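Local coordinates for protein polyketide biosynthesis 3-hydroxy-3-methylglutaryl-ACP synthase PksG (Bacillus subtilis, PDB 4YXT) that catalyses the aldol condensation of an acetyl group carried by an acyl-carrier protein with a beta-ketothioester polyketide intermediate during biosynthesis of the antibiotic bacillaene, at residues 218-223 against 250-255; 259-264 against 282-287; 300-305 against 333-338. The protein carries 1 engineered substitution. One frame throughout, in Å; residues are numbered along the deposited sequence.

Contact 1: 218-223 against 250-255; sequences MSYLDC and HTPFGG
His-250 meets Tyr-220 through its backbone as well as its ring. The tyrosine hydroxyl OH donates to the carbonyl O of His-250 at 2.6 Å, a short hydrogen bond that lies in the carbonyl plane with a C=O...donor angle of 149°. The same oxygen sits at the edge of the phenol ring and in its plane, with CE2 of Tyr-220 3.5 Å from O of His-250. Tyr-220 reaches this point from helix 213-234 with CG trans to its own N (chi1 -176°), which aims the phenol across the gap; the nearest CA atoms, those of Tyr-220 and His-250, are 9.3 Å apart. The imidazole is met at its edge: CD2 of His-250 lies 4.0 Å from CE2 of Tyr-220, and CB of His-250 is 4.1 Å from that same carbon. Thr-251 turns away from the tyrosine, its OG1 hydrogen-bonded to the backbone O of Tyr-249. Pro-252 adds a slight apolar touch, its CD 4.5 Å from CE2 of Tyr-220, while its N lies over one face of the His-250 ring, offset toward the rim. Phe-253 then takes the N-cap position, and helix 254-267 starts at Gly-254. Helix residues Val-257 and Ala-260 pack on Tyr-220, and Phe-324 meets its ring edge-to-face, so the phenol is buried from several directions. Backbone hydrogen bonding between His-250 and Phe-324 ties the loop to strand 319-327 as well. By similarity, His-250 is the proton donor/acceptor, with its side chain about 4 Å from that of Cys-114, the presumed acyl-thioester residue; the geometry is consistent with Tyr-220 as a second-shell residue that steadies the histidine backbone in an HMG-CoA synthase active site of the thiolase superfamily.

Contact 2: 259-264 against 282-287; sequences GAHRTM and TRVKPG
Val-284 places its CG2 methyl over one face of the His-261 imidazole, a CH-pi contact in the helical layer beside edge strand 246-249 of the thiolase-like fold. The methyl lies 4.0 Å from the ring centroid and 29° off the normal, displaced toward the CD2 side, where CG2 of Val-284 comes within 3.6 Å of CD2 of His-261. On the valine, CG1 is trans to N (chi1 -175°); CG2 is therefore the branch beside N and is the one presented to the ring. At the imidazole's edge, near its plane, stands the guanidinium of Arg-283, with NH2 4.4 Å from NE2 of His-261, too far for a direct bond. Both have Asp-279 as a polar partner: its OD2 is hydrogen-bonded to His-261 NE2 and its OD1 forms a salt bridge with Arg-283 NE, a shared carboxylate that would probably offset the arginine's charge and could favour a protonated histidine. Further out, Ile-276 and Phe-280 of helix 273-283 pack on His-261, and Tyr-249 touches both His-261 and Val-284. Arg-283 is fixed at its far end as well, because NH1 donates to the backbone O atoms of Tyr-240 and Phe-244.

Contact 3: 300-305 against 333-338; sequences AALFLA and EFYSGI
Tyr-335 brings its ring toward the side chains of Leu-302 and Phe-303, and neither approach is a stack. CD2 of Leu-302 comes in obliquely to the phenol, 3.5 Å from OH and 4.2 Å from CZ of Tyr-335. The Phe-303 ring is likewise met obliquely, with the tyrosine OH 4.1 Å from CE1 of Phe-303 and the two side chains crossing at roughly a right angle. Leu-302 and Tyr-335 approach from opposite directions; a single methyl, CD2, and the hydroxyl end meet although the nearest CA atoms, of Leu-302 and Glu-333, are 11.0 Å apart. With CG of Tyr-335 lying between N and the carbonyl carbon (chi1 50°), the bond leaving the backbone runs alongside the gap and does not point across it, and the far end of the ring does the reaching. That hydroxyl is hydrogen-bonded to Thr-118 OG1 of helix 116-130, which also packs Phe-121 on Phe-303. Strand 331-339 pairs with strand 319-327 (Tyr-335 with Cys-323). Helix 301-312 touches Ser-325 of that strand through Leu-302, and Val-173 and Val-175 of strand 170-178 through Phe-303, consistent with the buried helix layer between the two sheets of the alpha-beta-alpha-beta-alpha thiolase fold.

The contacts follow one another along the chain, each closing before the next opens, and their centres lie 11 Å (1 to 2) and 13 Å (1 to 3 and 2 to 3) apart. Contacts 1 and 2 share helix 254-267, and Ala-260 CB packs 3.5 Å from Leu-221 CD2 to join them. Contact 3 reaches contact 1 through helix 301-312, whose Ala-301 CB is 3.2 Å from ND1 of His-250, and it meets contact 2 where Ala-305 lies near Gly-287. The histidine loop that leaves edge strand 246-249 is thus flanked by helices 254-267 and 301-312 and by strand 319-327, which is hydrogen-bonded to it, consistent with a well-positioned histidine of the probable active site.

Contact 1: 218-223 against 250-255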
loop_
_atom_site.group_PDB
_atom_site.type_symbol
_atom_site.label_atom_id
_atom_site.label_comp_id
_atom_site.label_asym_id
_atom_site.label_seq_id
_atom_site.Cartn_x
_atom_site.Cartn_y
_atom_site.Cartn_z
ATOM N N MET A 218 -18.778 15.553 7.717
ATOM C CA MET A 218 -18.664 16.651 6.757
ATOM C C MET A 218 -17.752 16.254 5.625
ATOM O O MET A 218 -18.063 16.550 4.466
ATOM C CB MET A 218 -18.044 17.925 7.352
ATOM C CG MET A 218 -18.920 18.992 7.953
ATOM S SD MET A 218 -17.776 20.263 8.624
ATOM C CE MET A 218 -17.856 20.015 10.400
ATOM N N SER A 219 -16.577 15.680 5.938
ATOM C CA SER A 219 -15.640 15.330 4.850
ATOM C C SER A 219 -16.190 14.210 3.930
ATOM O O SER A 219 -16.194 14.325 2.691
ATOM C CB SER A 219 -14.250 15.038 5.375
ATOM O OG SER A 219 -14.277 14.062 6.380
ATOM N N TYR A 220 -16.748 13.170 4.509
ATOM C CA TYR A 220 -17.495 12.191 3.711
ATOM C C TYR A 220 -18.481 12.826 2.774
ATOM O O TYR A 220 -18.525 12.477 1.612
ATOM C CB TYR A 220 -18.226 11.222 4.637
ATOM C CG TYR A 220 -18.979 10.082 3.996
ATOM C CD1 TYR A 220 -20.165 10.292 3.281
ATOM C CD2 TYR A 220 -18.503 8.772 4.111
ATOM C CE1 TYR A 220 -20.885 9.210 2.734
ATOM C CE2 TYR A 220 -19.203 7.699 3.567
ATOM C CZ TYR A 220 -20.378 7.912 2.879
ATOM O OH TYR A 220 -21.039 6.856 2.329
ATOM N N LEU A 221 -19.301 13.752 3.272
ATOM C CA LEU A 221 -20.335 14.367 2.420
ATOM C C LEU A 221 -19.744 15.321 1.394
ATOM O O LEU A 221 -20.116 15.303 0.198
ATOM C CB LEU A 221 -21.368 15.110 3.261
ATOM C CG LEU A 221 -22.256 14.246 4.130
ATOM C CD1 LEU A 221 -22.990 15.120 5.164
ATOM C CD2 LEU A 221 -23.220 13.418 3.283
ATOM N N ASP A 222 -18.789 16.135 1.822
ATOM C CA ASP A 222 -18.066 16.932 0.821
ATOM C C ASP A 222 -17.431 16.075 -0.310
ATOM O O ASP A 222 -17.559 16.440 -1.507
ATOM C CB ASP A 222 -17.051 17.823 1.495
ATOM C CG ASP A 222 -17.709 18.873 2.426
ATOM O OD1 ASP A 222 -18.935 19.150 2.288
ATOM O OD2 ASP A 222 -16.981 19.418 3.306
ATOM N N CYS A 223 -16.818 14.927 0.038
ATOM C CA CYS A 223 -16.223 14.070 -0.970
ATOM C C CYS A 223 -17.281 13.366 -1.816
ATOM O O CYS A 223 -17.082 13.185 -3.019
ATOM C CB CYS A 223 -15.252 13.036 -0.421
ATOM S SG CYS A 223 -13.732 13.597 0.447
ATOM N N HIS A 250 -19.519 3.551 0.618
ATOM C CA HIS A 250 -18.805 3.217 1.824
ATOM C C HIS A 250 -19.786 3.359 2.987
ATOM O O HIS A 250 -20.347 4.456 3.197
ATOM C CB HIS A 250 -17.647 4.148 2.087
ATOM C CG HIS A 250 -17.015 3.889 3.407
ATOM N ND1 HIS A 250 -16.491 2.671 3.721
ATOM C CD2 HIS A 250 -16.826 4.675 4.492
ATOM C CE1 HIS A 250 -16.063 2.685 4.971
ATOM N NE2 HIS A 250 -16.241 3.898 5.455
ATOM N N THR A 251 -19.991 2.249 3.702
ATOM C CA THR A 251 -21.046 2.116 4.709
ATOM C C THR A 251 -20.440 1.900 6.115
ATOM O O THR A 251 -20.224 0.755 6.547
ATOM C CB THR A 251 -22.002 0.954 4.344
ATOM O OG1 THR A 251 -22.413 1.076 2.973
ATOM C CG2 THR A 251 -23.246 0.959 5.207
ATOM N N PRO A 252 -20.158 2.993 6.838
ATOM C CA PRO A 252 -19.724 2.815 8.219
ATOM C C PRO A 252 -20.903 2.503 9.135
ATOM O O PRO A 252 -20.738 1.826 10.149
ATOM C CB PRO A 252 -19.085 4.150 8.575
ATOM C CG PRO A 252 -19.681 5.153 7.659
ATOM C CD PRO A 252 -20.154 4.410 6.431
ATOM N N PHE A 253 -22.075 3.018 8.786
ATOM C CA PHE A 253 -23.355 2.513 9.318
ATOM C C PHE A 253 -24.442 2.924 8.350
ATOM O O PHE A 253 -24.274 3.842 7.601
ATOM C CB PHE A 253 -23.640 2.963 10.754
ATOM C CG PHE A 253 -23.478 4.428 10.995
ATOM C CD1 PHE A 253 -22.208 4.985 11.162
ATOM C CD2 PHE A 253 -24.579 5.257 11.073
ATOM C CE1 PHE A 253 -22.047 6.337 11.400
ATOM C CE2 PHE A 253 -24.417 6.626 11.297
ATOM C CZ PHE A 253 -23.157 7.158 11.483
ATOM N N GLY A 254 -25.530 2.184 8.339
ATOM C CA GLY A 254 -26.618 2.441 7.413
ATOM C C GLY A 254 -27.166 3.843 7.428
ATOM O O GLY A 254 -27.552 4.391 6.380
ATOM N N GLY A 255 -27.234 4.415 8.618
ATOM C CA GLY A 255 -27.788 5.751 8.789
ATOM C C GLY A 255 -26.963 6.818 8.116
ATOM O O GLY A 255 -27.522 7.769 7.616
#

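Contact 2: 259-264 against 282-287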
loop_
_atom_site.group_PDB
_atom_site.type_symbol
_atom_site.label_atom_id
_atom_site.label_comp_id
_atom_site.label_asym_id
_atom_site.label_seq_id
_atom_site.Cartn_x
_atom_site.Cartn_y
_atom_site.Cartn_z
ATOM N N GLY A 259 -28.457 9.239 5.078
ATOM C CA GLY A 259 -28.218 10.684 5.121
ATOM C C GLY A 259 -27.570 11.226 3.860
ATOM O O GLY A 259 -28.033 12.228 3.317
ATOM N N ALA A 260 -26.498 10.577 3.384
ATOM C CA ALA A 260 -25.761 11.065 2.217
ATOM C C ALA A 260 -26.518 10.898 0.942
ATOM O O ALA A 260 -26.427 11.750 0.071
ATOM C CB ALA A 260 -24.430 10.364 2.081
ATOM N N HIS A 261 -27.266 9.809 0.791
ATOM C CA HIS A 261 -28.132 9.694 -0.402
ATOM C C HIS A 261 -29.140 10.865 -0.466
ATOM O O HIS A 261 -29.347 11.429 -1.516
ATOM C CB HIS A 261 -28.863 8.323 -0.453
ATOM C CG HIS A 261 -29.937 8.247 -1.497
ATOM N ND1 HIS A 261 -31.268 8.493 -1.216
ATOM C CD2 HIS A 261 -29.879 7.977 -2.823
ATOM C CE1 HIS A 261 -31.984 8.351 -2.312
ATOM N NE2 HIS A 261 -31.172 8.042 -3.308
ATOM N N ARG A 262 -29.730 11.229 0.668
ATOM C CA ARG A 262 -30.691 12.364 0.727
ATOM C C ARG A 262 -30.043 13.690 0.320
ATOM O O ARG A 262 -30.614 14.453 -0.417
ATOM C CB ARG A 262 -31.249 12.487 2.146
ATOM C CG ARG A 262 -32.207 13.646 2.373
ATOM C CD ARG A 262 -33.130 13.330 3.539
ATOM N NE ARG A 262 -32.412 12.746 4.689
ATOM C CZ ARG A 262 -32.614 11.531 5.232
ATOM N NH1 ARG A 262 -33.540 10.687 4.764
ATOM N NH2 ARG A 262 -31.874 11.148 6.277
ATOM N N THR A 263 -28.834 13.940 0.827
ATOM C CA THR A 263 -28.059 15.104 0.521
ATOM C C THR A 263 -27.798 15.133 -0.959
ATOM O O THR A 263 -28.130 16.104 -1.617
ATOM C CB THR A 263 -26.746 15.068 1.296
ATOM O OG1 THR A 263 -27.027 14.945 2.705
ATOM C CG2 THR A 263 -25.942 16.322 1.064
ATOM N N MET A 264 -27.257 14.050 -1.522
ATOM C CA MET A 264 -26.941 14.044 -2.970
ATOM C C MET A 264 -28.147 14.302 -3.850
ATOM O O MET A 264 -28.070 15.068 -4.825
ATOM C CB MET A 264 -26.304 12.716 -3.397
ATOM C CG MET A 264 -24.903 12.510 -2.857
ATOM S SD MET A 264 -23.778 13.815 -3.405
ATOM C CE MET A 264 -23.552 13.499 -5.151
ATOM N N THR A 282 -35.421 1.617 -3.935
ATOM C CA THR A 282 -34.988 0.982 -5.164
ATOM C C THR A 282 -33.452 0.769 -5.261
ATOM O O THR A 282 -32.990 -0.342 -5.485
ATOM C CB THR A 282 -35.435 1.848 -6.323
ATOM O OG1 THR A 282 -36.839 2.011 -6.222
ATOM C CG2 THR A 282 -35.136 1.208 -7.624
ATOM N N ARG A 283 -32.676 1.834 -5.058
ATOM C CA ARG A 283 -31.308 1.862 -5.520
ATOM C C ARG A 283 -30.261 1.684 -4.494
ATOM O O ARG A 283 -29.109 1.486 -4.838
ATOM C CB ARG A 283 -31.051 3.206 -6.168
ATOM C CG ARG A 283 -31.822 3.378 -7.441
ATOM C CD ARG A 283 -31.100 4.355 -8.314
ATOM N NE ARG A 283 -30.939 5.653 -7.693
ATOM C CZ ARG A 283 -30.221 6.625 -8.228
ATOM N NH1 ARG A 283 -29.563 6.445 -9.392
ATOM N NH2 ARG A 283 -30.180 7.784 -7.617
ATOM N N VAL A 284 -30.630 1.828 -3.227
ATOM C CA VAL A 284 -29.664 1.952 -2.163
ATOM C C VAL A 284 -29.823 0.897 -1.089
ATOM O O VAL A 284 -28.830 0.262 -0.643
ATOM C CB VAL A 284 -29.772 3.340 -1.525
ATOM C CG1 VAL A 284 -28.690 3.548 -0.490
ATOM C CG2 VAL A 284 -29.707 4.422 -2.600
ATOM N N LYS A 285 -31.063 0.678 -0.682
ATOM C CA LYS A 285 -31.358 -0.273 0.376
ATOM C C LYS A 285 -30.869 -1.692 0.052
ATOM O O LYS A 285 -30.413 -2.347 0.928
ATOM C CB LYS A 285 -32.858 -0.282 0.712
ATOM C CG LYS A 285 -33.301 -1.461 1.567
ATOM C CD LYS A 285 -34.706 -1.266 2.119
ATOM C CE LYS A 285 -34.992 -2.180 3.328
ATOM N NZ LYS A 285 -35.149 -3.609 2.907
ATOM N N PRO A 286 -30.959 -2.169 -1.196
ATOM C CA PRO A 286 -30.321 -3.506 -1.375
ATOM C C PRO A 286 -28.823 -3.622 -0.867
ATOM O O PRO A 286 -28.437 -4.609 -0.165
ATOM C CB PRO A 286 -30.441 -3.730 -2.879
ATOM C CG PRO A 286 -31.717 -2.981 -3.242
ATOM C CD PRO A 286 -31.680 -1.744 -2.399
ATOM N N GLY A 287 -28.033 -2.588 -1.150
ATOM C CA GLY A 287 -26.628 -2.574 -0.769
ATOM C C GLY A 287 -26.367 -2.586 0.714
ATOM O O GLY A 287 -25.313 -3.028 1.112
#

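Contact 3: 300-305 against 333-338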
loop_
_atom_site.group_PDB
_atom_site.type_symbol
_atom_site.label_atom_id
_atom_site.label_comp_id
_atom_site.label_asym_id
_atom_site.label_seq_id
_atom_site.Cartn_x
_atom_site.Cartn_y
_atom_site.Cartn_z
ATOM N N ALA A 300 -12.999 -2.592 3.618
ATOM C CA ALA A 300 -13.797 -3.531 2.814
ATOM C C ALA A 300 -15.273 -3.150 2.778
ATOM O O ALA A 300 -16.110 -3.877 2.159
ATOM C CB ALA A 300 -13.627 -4.929 3.354
ATOM N N ALA A 301 -15.624 -2.027 3.395
ATOM C CA ALA A 301 -17.047 -1.650 3.532
ATOM C C ALA A 301 -17.727 -1.461 2.181
ATOM O O ALA A 301 -18.772 -2.067 1.927
ATOM C CB ALA A 301 -17.249 -0.368 4.401
ATOM N N LEU A 302 -17.207 -0.587 1.337
ATOM C CA LEU A 302 -17.839 -0.427 0.022
ATOM C C LEU A 302 -17.952 -1.761 -0.747
ATOM O O LEU A 302 -18.938 -2.002 -1.398
ATOM C CB LEU A 302 -17.086 0.583 -0.828
ATOM C CG LEU A 302 -17.567 0.639 -2.272
ATOM C CD1 LEU A 302 -18.955 1.276 -2.354
ATOM C CD2 LEU A 302 -16.548 1.434 -3.031
ATOM N N PHE A 303 -16.923 -2.598 -0.733
ATOM C CA PHE A 303 -17.060 -3.876 -1.399
ATOM C C PHE A 303 -18.219 -4.712 -0.854
ATOM O O PHE A 303 -18.892 -5.346 -1.647
ATOM C CB PHE A 303 -15.764 -4.687 -1.342
ATOM C CG PHE A 303 -14.619 -4.092 -2.133
ATOM C CD1 PHE A 303 -14.842 -3.325 -3.293
ATOM C CD2 PHE A 303 -13.310 -4.359 -1.754
ATOM C CE1 PHE A 303 -13.767 -2.800 -4.003
ATOM C CE2 PHE A 303 -12.226 -3.832 -2.471
ATOM C CZ PHE A 303 -12.469 -3.067 -3.600
ATOM N N LEU A 304 -18.425 -4.699 0.478
ATOM C CA LEU A 304 -19.488 -5.400 1.133
ATOM C C LEU A 304 -20.857 -4.906 0.719
ATOM O O LEU A 304 -21.793 -5.718 0.611
ATOM C CB LEU A 304 -19.327 -5.286 2.677
ATOM C CG LEU A 304 -20.231 -6.120 3.580
ATOM C CD1 LEU A 304 -19.956 -7.587 3.392
ATOM C CD2 LEU A 304 -20.089 -5.736 5.057
ATOM N N ALA A 305 -20.983 -3.582 0.516
ATOM C CA ALA A 305 -22.223 -2.967 0.045
ATOM C C ALA A 305 -22.416 -3.309 -1.419
ATOM O O ALA A 305 -23.546 -3.478 -1.942
ATOM C CB ALA A 305 -22.173 -1.428 0.223
ATOM N N GLU A 333 -13.312 8.321 -4.062
ATOM C CA GLU A 333 -13.487 8.042 -5.466
ATOM C C GLU A 333 -14.923 7.584 -5.786
ATOM O O GLU A 333 -15.494 6.790 -5.052
ATOM C CB GLU A 333 -12.516 6.976 -5.967
ATOM C CG GLU A 333 -12.519 6.765 -7.523
ATOM C CD GLU A 333 -11.253 6.025 -8.066
ATOM O OE1 GLU A 333 -11.223 5.612 -9.250
ATOM O OE2 GLU A 333 -10.245 5.846 -7.331
ATOM N N PHE A 334 -15.445 8.057 -6.927
ATOM C CA PHE A 334 -16.690 7.600 -7.447
ATOM C C PHE A 334 -16.412 6.960 -8.766
ATOM O O PHE A 334 -15.797 7.558 -9.617
ATOM C CB PHE A 334 -17.675 8.757 -7.618
ATOM C CG PHE A 334 -19.005 8.326 -8.106
ATOM C CD1 PHE A 334 -19.283 8.295 -9.470
ATOM C CD2 PHE A 334 -19.987 7.931 -7.214
ATOM C CE1 PHE A 334 -20.512 7.870 -9.914
ATOM C CE2 PHE A 334 -21.239 7.514 -7.656
ATOM C CZ PHE A 334 -21.500 7.462 -8.999
ATOM N N TYR A 335 -16.938 5.770 -8.965
ATOM C CA TYR A 335 -16.778 5.092 -10.213
ATOM C C TYR A 335 -17.954 4.157 -10.436
ATOM O O TYR A 335 -18.784 3.976 -9.560
ATOM C CB TYR A 335 -15.483 4.265 -10.181
ATOM C CG TYR A 335 -15.281 3.355 -8.989
ATOM C CD1 TYR A 335 -15.050 3.853 -7.729
ATOM C CD2 TYR A 335 -15.290 1.966 -9.146
ATOM C CE1 TYR A 335 -14.819 3.013 -6.654
ATOM C CE2 TYR A 335 -15.072 1.122 -8.084
ATOM C CZ TYR A 335 -14.833 1.647 -6.846
ATOM O OH TYR A 335 -14.586 0.786 -5.817
ATOM N N SER A 336 -18.008 3.560 -11.619
ATOM C CA SER A 336 -19.178 2.845 -12.050
ATOM C C SER A 336 -18.780 1.604 -12.789
ATOM O O SER A 336 -17.628 1.474 -13.227
ATOM C CB SER A 336 -20.037 3.717 -12.962
ATOM O OG SER A 336 -19.343 3.997 -14.140
ATOM N N GLY A 337 -19.718 0.668 -12.835
ATOM C CA GLY A 337 -19.550 -0.568 -13.563
ATOM C C GLY A 337 -20.880 -1.268 -13.800
ATOM O O GLY A 337 -21.902 -0.913 -13.160
ATOM N N ILE A 338 -20.853 -2.205 -14.764
ATOM C CA ILE A 338 -22.011 -2.975 -15.167
ATOM C C ILE A 338 -21.987 -4.417 -14.648
ATOM O O ILE A 338 -20.961 -5.100 -14.721
ATOM C CB ILE A 338 -22.150 -2.954 -16.722
ATOM C CG1 ILE A 338 -22.641 -1.577 -17.148
ATOM C CG2 ILE A 338 -23.109 -4.054 -17.188
ATOM C CD1 ILE A 338 -22.590 -1.293 -18.623
#